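Neurogenic locus protein delta (Drosophila melanogaster, PDB 7ALK) acts as a ligand for the Notch receptor and is required for the correct separation of neural and epidermal cell lineages. Local coordinates at residues Leu6-Asp18 / Thr67-Thr78. Residues are numbered along the deposited sequence; the frame is centred on the assembly and turned at random.
Sequences LRLKYFSNDHGRD and TPILGENSVNLT. With NAG (2-acetamido-2-deoxy-beta-D-glucopyranose), chain C; NAG (2-acetamido-2-deoxy-beta-D-glucopyranose), chain B.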
loop_
_atom_site.group_PDB
_atom_site.type_symbol
_atom_site.label_atom_id
_atom_site.label_comp_id
_atom_site.label_asym_id
_atom_site.label_seq_id
_atom_site.Cartn_x
_atom_site.Cartn_y
_atom_site.Cartn_z
ATOM N N LEU A 6 -2.161 2.532 -4.085
ATOM C CA LEU A 6 -2.443 3.710 -4.894
ATOM C C LEU A 6 -3.779 4.283 -4.443
ATOM O O LEU A 6 -4.819 3.633 -4.594
ATOM C CB LEU A 6 -2.475 3.371 -6.385
ATOM C CG LEU A 6 -3.046 4.457 -7.303
ATOM C CD1 LEU A 6 -2.242 5.742 -7.189
ATOM C CD2 LEU A 6 -3.087 3.983 -8.743
ATOM N N ARG A 7 -3.749 5.493 -3.889
ATOM C CA ARG A 7 -4.938 6.144 -3.348
ATOM C C ARG A 7 -5.331 7.297 -4.262
ATOM O O ARG A 7 -4.647 8.324 -4.305
ATOM C CB ARG A 7 -4.693 6.636 -1.923
ATOM C CG ARG A 7 -5.847 7.444 -1.350
ATOM C CD ARG A 7 -5.605 7.802 0.107
ATOM N NE ARG A 7 -4.422 8.636 0.277
ATOM C CZ ARG A 7 -3.903 8.967 1.451
ATOM N NH1 ARG A 7 -4.439 8.547 2.586
ATOM N NH2 ARG A 7 -2.819 9.736 1.489
ATOM N N LEU A 8 -6.432 7.126 -4.988
ATOM C CA LEU A 8 -6.964 8.206 -5.803
ATOM C C LEU A 8 -7.640 9.242 -4.915
ATOM O O LEU A 8 -8.345 8.900 -3.961
ATOM C CB LEU A 8 -7.957 7.658 -6.825
ATOM C CG LEU A 8 -7.546 6.377 -7.552
ATOM C CD1 LEU A 8 -8.745 5.750 -8.243
ATOM C CD2 LEU A 8 -6.437 6.660 -8.551
ATOM N N LYS A 9 -7.422 10.518 -5.229
ATOM C CA LYS A 9 -7.974 11.609 -4.434
ATOM C C LYS A 9 -9.031 12.402 -5.193
ATOM O O LYS A 9 -10.194 12.426 -4.781
ATOM C CB LYS A 9 -6.850 12.535 -3.949
ATOM C CG LYS A 9 -5.819 11.837 -3.074
ATOM C CD LYS A 9 -5.006 12.835 -2.261
ATOM C CE LYS A 9 -4.221 13.775 -3.158
ATOM N NZ LYS A 9 -3.436 14.768 -2.371
ATOM N N TYR A 10 -8.665 13.052 -6.296
ATOM C CA TYR A 10 -9.601 13.907 -7.017
ATOM C C TYR A 10 -9.400 13.764 -8.516
ATOM O O TYR A 10 -8.271 13.854 -9.006
ATOM C CB TYR A 10 -9.433 15.374 -6.607
ATOM C CG TYR A 10 -10.606 16.253 -6.976
ATOM C CD1 TYR A 10 -11.691 16.392 -6.120
ATOM C CD2 TYR A 10 -10.626 16.949 -8.178
ATOM C CE1 TYR A 10 -12.765 17.196 -6.450
ATOM C CE2 TYR A 10 -11.696 17.757 -8.517
ATOM C CZ TYR A 10 -12.762 17.876 -7.650
ATOM O OH TYR A 10 -13.831 18.678 -7.980
ATOM N N PHE A 11 -10.495 13.538 -9.234
ATOM C CA PHE A 11 -10.521 13.602 -10.688
ATOM C C PHE A 11 -11.362 14.801 -11.096
ATOM O O PHE A 11 -12.498 14.950 -10.635
ATOM C CB PHE A 11 -11.090 12.317 -11.294
ATOM C CG PHE A 11 -11.049 12.289 -12.796
ATOM C CD1 PHE A 11 -9.852 12.080 -13.465
ATOM C CD2 PHE A 11 -12.203 12.471 -13.537
ATOM C CE1 PHE A 11 -9.809 12.055 -14.846
ATOM C CE2 PHE A 11 -12.166 12.445 -14.921
ATOM C CZ PHE A 11 -10.967 12.236 -15.575
ATOM N N SER A 12 -10.804 15.658 -11.946
ATOM C CA SER A 12 -11.421 16.929 -12.304
ATOM C C SER A 12 -11.834 16.903 -13.770
ATOM O O SER A 12 -11.000 16.665 -14.648
ATOM C CB SER A 12 -10.465 18.091 -12.037
ATOM O OG SER A 12 -11.101 19.337 -12.258
ATOM N N ASN A 13 -13.118 17.156 -14.027
ATOM C CA ASN A 13 -13.638 17.237 -15.387
ATOM C C ASN A 13 -15.007 17.908 -15.382
ATOM O O ASN A 13 -16.026 17.255 -15.625
ATOM C CB ASN A 13 -13.715 15.845 -16.020
ATOM C CG ASN A 13 -14.186 15.882 -17.462
ATOM O OD1 ASN A 13 -15.120 15.175 -17.837
ATOM N ND2 ASN A 13 -13.550 16.718 -18.273
ATOM N N ASP A 14 -15.035 19.213 -15.104
ATOM C CA ASP A 14 -16.299 19.931 -14.980
ATOM C C ASP A 14 -17.043 20.043 -16.303
ATOM O O ASP A 14 -18.259 20.268 -16.299
ATOM C CB ASP A 14 -16.053 21.328 -14.408
ATOM C CG ASP A 14 -15.386 21.293 -13.050
ATOM O OD1 ASP A 14 -15.611 20.318 -12.300
ATOM O OD2 ASP A 14 -14.635 22.238 -12.730
ATOM N N HIS A 15 -16.349 19.890 -17.429
ATOM C CA HIS A 15 -16.963 20.037 -18.739
ATOM C C HIS A 15 -17.584 18.746 -19.256
ATOM O O HIS A 15 -18.351 18.792 -20.224
ATOM C CB HIS A 15 -15.927 20.542 -19.748
ATOM C CG HIS A 15 -15.355 21.883 -19.407
ATOM N ND1 HIS A 15 -15.883 22.689 -18.422
ATOM C CD2 HIS A 15 -14.299 22.558 -19.918
ATOM C CE1 HIS A 15 -15.178 23.804 -18.341
ATOM N NE2 HIS A 15 -14.211 23.750 -19.239
ATOM N N GLY A 16 -17.279 17.605 -18.639
ATOM C CA GLY A 16 -17.792 16.329 -19.097
ATOM C C GLY A 16 -17.341 15.990 -20.501
ATOM O O GLY A 16 -18.157 15.607 -21.344
ATOM N N ARG A 17 -16.046 16.121 -20.765
ATOM C CA ARG A 17 -15.502 15.977 -22.107
ATOM C C ARG A 17 -14.628 14.728 -22.206
ATOM O O ARG A 17 -14.481 13.957 -21.254
ATOM C CB ARG A 17 -14.727 17.235 -22.506
ATOM C CG ARG A 17 -15.618 18.456 -22.655
ATOM C CD ARG A 17 -14.866 19.660 -23.196
ATOM N NE ARG A 17 -15.730 20.832 -23.268
ATOM C CZ ARG A 17 -16.554 21.095 -24.273
ATOM N NH1 ARG A 17 -16.652 20.289 -25.316
ATOM N NH2 ARG A 17 -17.301 22.195 -24.228
ATOM N N ASP A 18 -14.042 14.542 -23.385
ATOM C CA ASP A 18 -13.389 13.304 -23.783
ATOM C C ASP A 18 -11.908 13.555 -24.040
ATOM O O ASP A 18 -11.449 14.697 -24.126
ATOM C CB ASP A 18 -14.069 12.728 -25.037
ATOM C CG ASP A 18 -13.706 11.279 -25.305
ATOM O OD1 ASP A 18 -12.598 10.850 -24.924
ATOM O OD2 ASP A 18 -14.539 10.567 -25.906
ATOM N N THR A 67 -12.524 -0.535 -11.615
ATOM C CA THR A 67 -13.321 0.208 -10.651
ATOM C C THR A 67 -14.747 0.395 -11.155
ATOM O O THR A 67 -14.954 0.669 -12.342
ATOM C CB THR A 67 -12.697 1.581 -10.390
ATOM O OG1 THR A 67 -11.284 1.436 -10.206
ATOM C CG2 THR A 67 -13.292 2.216 -9.150
ATOM N N PRO A 68 -15.754 0.245 -10.297
ATOM C CA PRO A 68 -17.124 0.584 -10.700
ATOM C C PRO A 68 -17.291 2.089 -10.853
ATOM O O PRO A 68 -16.416 2.882 -10.501
ATOM C CB PRO A 68 -17.981 0.035 -9.555
ATOM C CG PRO A 68 -17.058 -0.006 -8.383
ATOM C CD PRO A 68 -15.707 -0.341 -8.946
ATOM N N ILE A 69 -18.445 2.479 -11.394
ATOM C CA ILE A 69 -18.749 3.889 -11.626
ATOM C C ILE A 69 -18.793 4.621 -10.291
ATOM O O ILE A 69 -19.744 4.468 -9.517
ATOM C CB ILE A 69 -20.076 4.063 -12.390
ATOM C CG1 ILE A 69 -20.092 3.195 -13.649
ATOM C CG2 ILE A 69 -20.288 5.525 -12.753
ATOM C CD1 ILE A 69 -21.309 3.403 -14.522
ATOM N N LEU A 70 -17.765 5.425 -10.016
ATOM C CA LEU A 70 -17.662 6.119 -8.738
ATOM C C LEU A 70 -18.393 7.454 -8.720
ATOM O O LEU A 70 -18.903 7.852 -7.668
ATOM C CB LEU A 70 -16.192 6.348 -8.374
ATOM C CG LEU A 70 -15.322 5.099 -8.245
ATOM C CD1 LEU A 70 -13.975 5.452 -7.639
ATOM C CD2 LEU A 70 -16.024 4.036 -7.414
ATOM N N GLY A 71 -18.453 8.156 -9.842
ATOM C CA GLY A 71 -19.106 9.445 -9.852
ATOM C C GLY A 71 -19.348 9.953 -11.254
ATOM O O GLY A 71 -19.284 9.200 -12.225
ATOM N N GLU A 72 -19.634 11.252 -11.340
ATOM C CA GLU A 72 -19.908 11.921 -12.603
ATOM C C GLU A 72 -19.050 13.173 -12.713
ATOM O O GLU A 72 -18.941 13.944 -11.754
ATOM C CB GLU A 72 -21.390 12.294 -12.727
ATOM C CG GLU A 72 -22.337 11.109 -12.704
ATOM C CD GLU A 72 -23.787 11.530 -12.817
ATOM O OE1 GLU A 72 -24.090 12.703 -12.516
ATOM O OE2 GLU A 72 -24.624 10.689 -13.205
ATOM N N ASN A 73 -18.452 13.368 -13.891
ATOM C CA ASN A 73 -17.578 14.506 -14.154
ATOM C C ASN A 73 -16.470 14.593 -13.112
ATOM O O ASN A 73 -15.690 13.649 -12.951
ATOM C CB ASN A 73 -18.388 15.805 -14.199
ATOM C CG ASN A 73 -19.048 16.030 -15.548
ATOM O OD1 ASN A 73 -19.153 15.114 -16.363
ATOM N ND2 ASN A 73 -19.497 17.258 -15.790
ATOM N N SER A 74 -16.396 15.710 -12.394
ATOM C CA SER A 74 -15.406 15.845 -11.333
ATOM C C SER A 74 -15.838 15.037 -10.115
ATOM O O SER A 74 -17.004 15.082 -9.709
ATOM C CB SER A 74 -15.214 17.315 -10.967
ATOM O OG SER A 74 -16.458 17.980 -10.843
ATOM N N VAL A 75 -14.899 14.295 -9.528
ATOM C CA VAL A 75 -15.202 13.306 -8.497
ATOM C C VAL A 75 -14.259 13.501 -7.314
ATOM O O VAL A 75 -13.044 13.628 -7.499
ATOM C CB VAL A 75 -15.082 11.869 -9.043
ATOM C CG1 VAL A 75 -15.249 10.848 -7.924
ATOM C CG2 VAL A 75 -16.099 11.628 -10.149
ATOM N N ASN A 76 -14.818 13.510 -6.103
ATOM C CA ASN A 76 -14.024 13.496 -4.877
ATOM C C ASN A 76 -13.899 12.050 -4.417
ATOM O O ASN A 76 -14.863 11.468 -3.909
ATOM C CB ASN A 76 -14.659 14.354 -3.786
ATOM C CG ASN A 76 -13.628 14.936 -2.831
ATOM O OD1 ASN A 76 -12.472 14.509 -2.816
ATOM N ND2 ASN A 76 -14.046 15.917 -2.033
ATOM N N LEU A 77 -12.716 11.468 -4.597
ATOM C CA LEU A 77 -12.514 10.069 -4.246
ATOM C C LEU A 77 -12.029 9.885 -2.814
ATOM O O LEU A 77 -12.264 8.826 -2.221
ATOM C CB LEU A 77 -11.524 9.419 -5.218
ATOM C CG LEU A 77 -11.967 9.372 -6.685
ATOM C CD1 LEU A 77 -11.466 10.589 -7.456
ATOM C CD2 LEU A 77 -11.506 8.088 -7.350
ATOM N N THR A 78 -11.368 10.886 -2.241
ATOM C CA THR A 78 -10.902 10.798 -0.863
ATOM C C THR A 78 -12.060 10.948 0.117
ATOM O O THR A 78 -12.356 10.033 0.886
ATOM C CB THR A 78 -9.838 11.868 -0.551
ATOM O OG1 THR A 78 -9.349 11.681 0.783
ATOM C CG2 THR A 78 -10.428 13.262 -0.675
HETATM C C1 NAG C . -13.212 16.640 -1.089
HETATM C C2 NAG C . -13.314 16.334 0.402
HETATM C C3 NAG C . -12.608 17.434 1.198
HETATM C C4 NAG C . -11.206 17.708 0.658
HETATM C C5 NAG C . -11.173 17.809 -0.869
HETATM C C6 NAG C . -9.766 17.804 -1.425
HETATM C C7 NAG C . -15.084 15.767 2.025
HETATM C C8 NAG C . -16.562 15.703 2.266
HETATM N N2 NAG C . -14.704 16.207 0.819
HETATM O O3 NAG C . -12.514 17.052 2.566
HETATM O O4 NAG C . -10.739 18.945 1.185
HETATM O O5 NAG C . -11.853 16.695 -1.465
HETATM O O6 NAG C . -9.732 18.260 -2.771
HETATM O O7 NAG C . -14.270 15.440 2.886
HETATM C C1 NAG B . -24.262 0.361 -12.812
HETATM C C2 NAG B . -23.128 0.360 -11.801
HETATM C C3 NAG B . -23.285 -0.816 -10.847
HETATM C C4 NAG B . -24.657 -0.779 -10.180
HETATM C C5 NAG B . -25.785 -0.599 -11.200
HETATM C C6 NAG B . -27.094 -0.237 -10.541
HETATM C C7 NAG B . -21.320 -0.662 -13.154
HETATM C C8 NAG B . -19.942 -0.457 -13.705
HETATM N N2 NAG B . -21.816 0.353 -12.433
HETATM O O3 NAG B . -22.247 -0.755 -9.875
HETATM O O4 NAG B . -24.903 -2.003 -9.494
HETATM O O5 NAG B . -25.502 0.462 -12.129
HETATM O O6 NAG B . -27.014 1.037 -9.913
HETATM O O7 NAG B . -21.952 -1.695 -13.360
#
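F11 and V75 form a hydrogen-bonded antiparallel pair, joining the short strand 75-76 to strand 3-12 in the C2-like domain at the N-terminal end of this Delta fragment. V75 N donates to F11 O at 2.7 Å, and F11 N returns a bond to V75 O. Next along, K9 O accepts from both L77 N (2.7 Å) and T78 N, the first tilted 26° from the carbonyl plane and the second on a lone pair. K9 and Y10 also face E155 on the neighbouring strand 153-161 as a classic beta bulge, and K9 NZ forms a salt bridge with E155.

Apolar contact comes from L77, which splits its methyls: CD2 packs on L8 CB (3.6 Å), while CD1 lies 4.2 Å from F11 CB. F11 carries the buried side on to I127 and A110 of the facing sheet.

On the opposite face, Y10 has CG anti to the backbone N (chi1 -163°), which lays its ring across the partner strand, with V75 O over one face and N76 OD1 at the edge. The glycosylated amide of N76, bonded through ND2 to its sugar, stands 70° from the ring plane. An alanine at Y10 removes the ring from over V75 O and from beside N76 OD1, and would probably leave the glycan-bearing amide less firmly flanked and freer to turn.

Beyond the strands, N73 lies against the type I turn N13-G16, its side chain touching N13 O and G16 CA. Beside it, S74 OG donates to D14 OD1 at 2.9 Å, nearly along the carboxylate C-O axis.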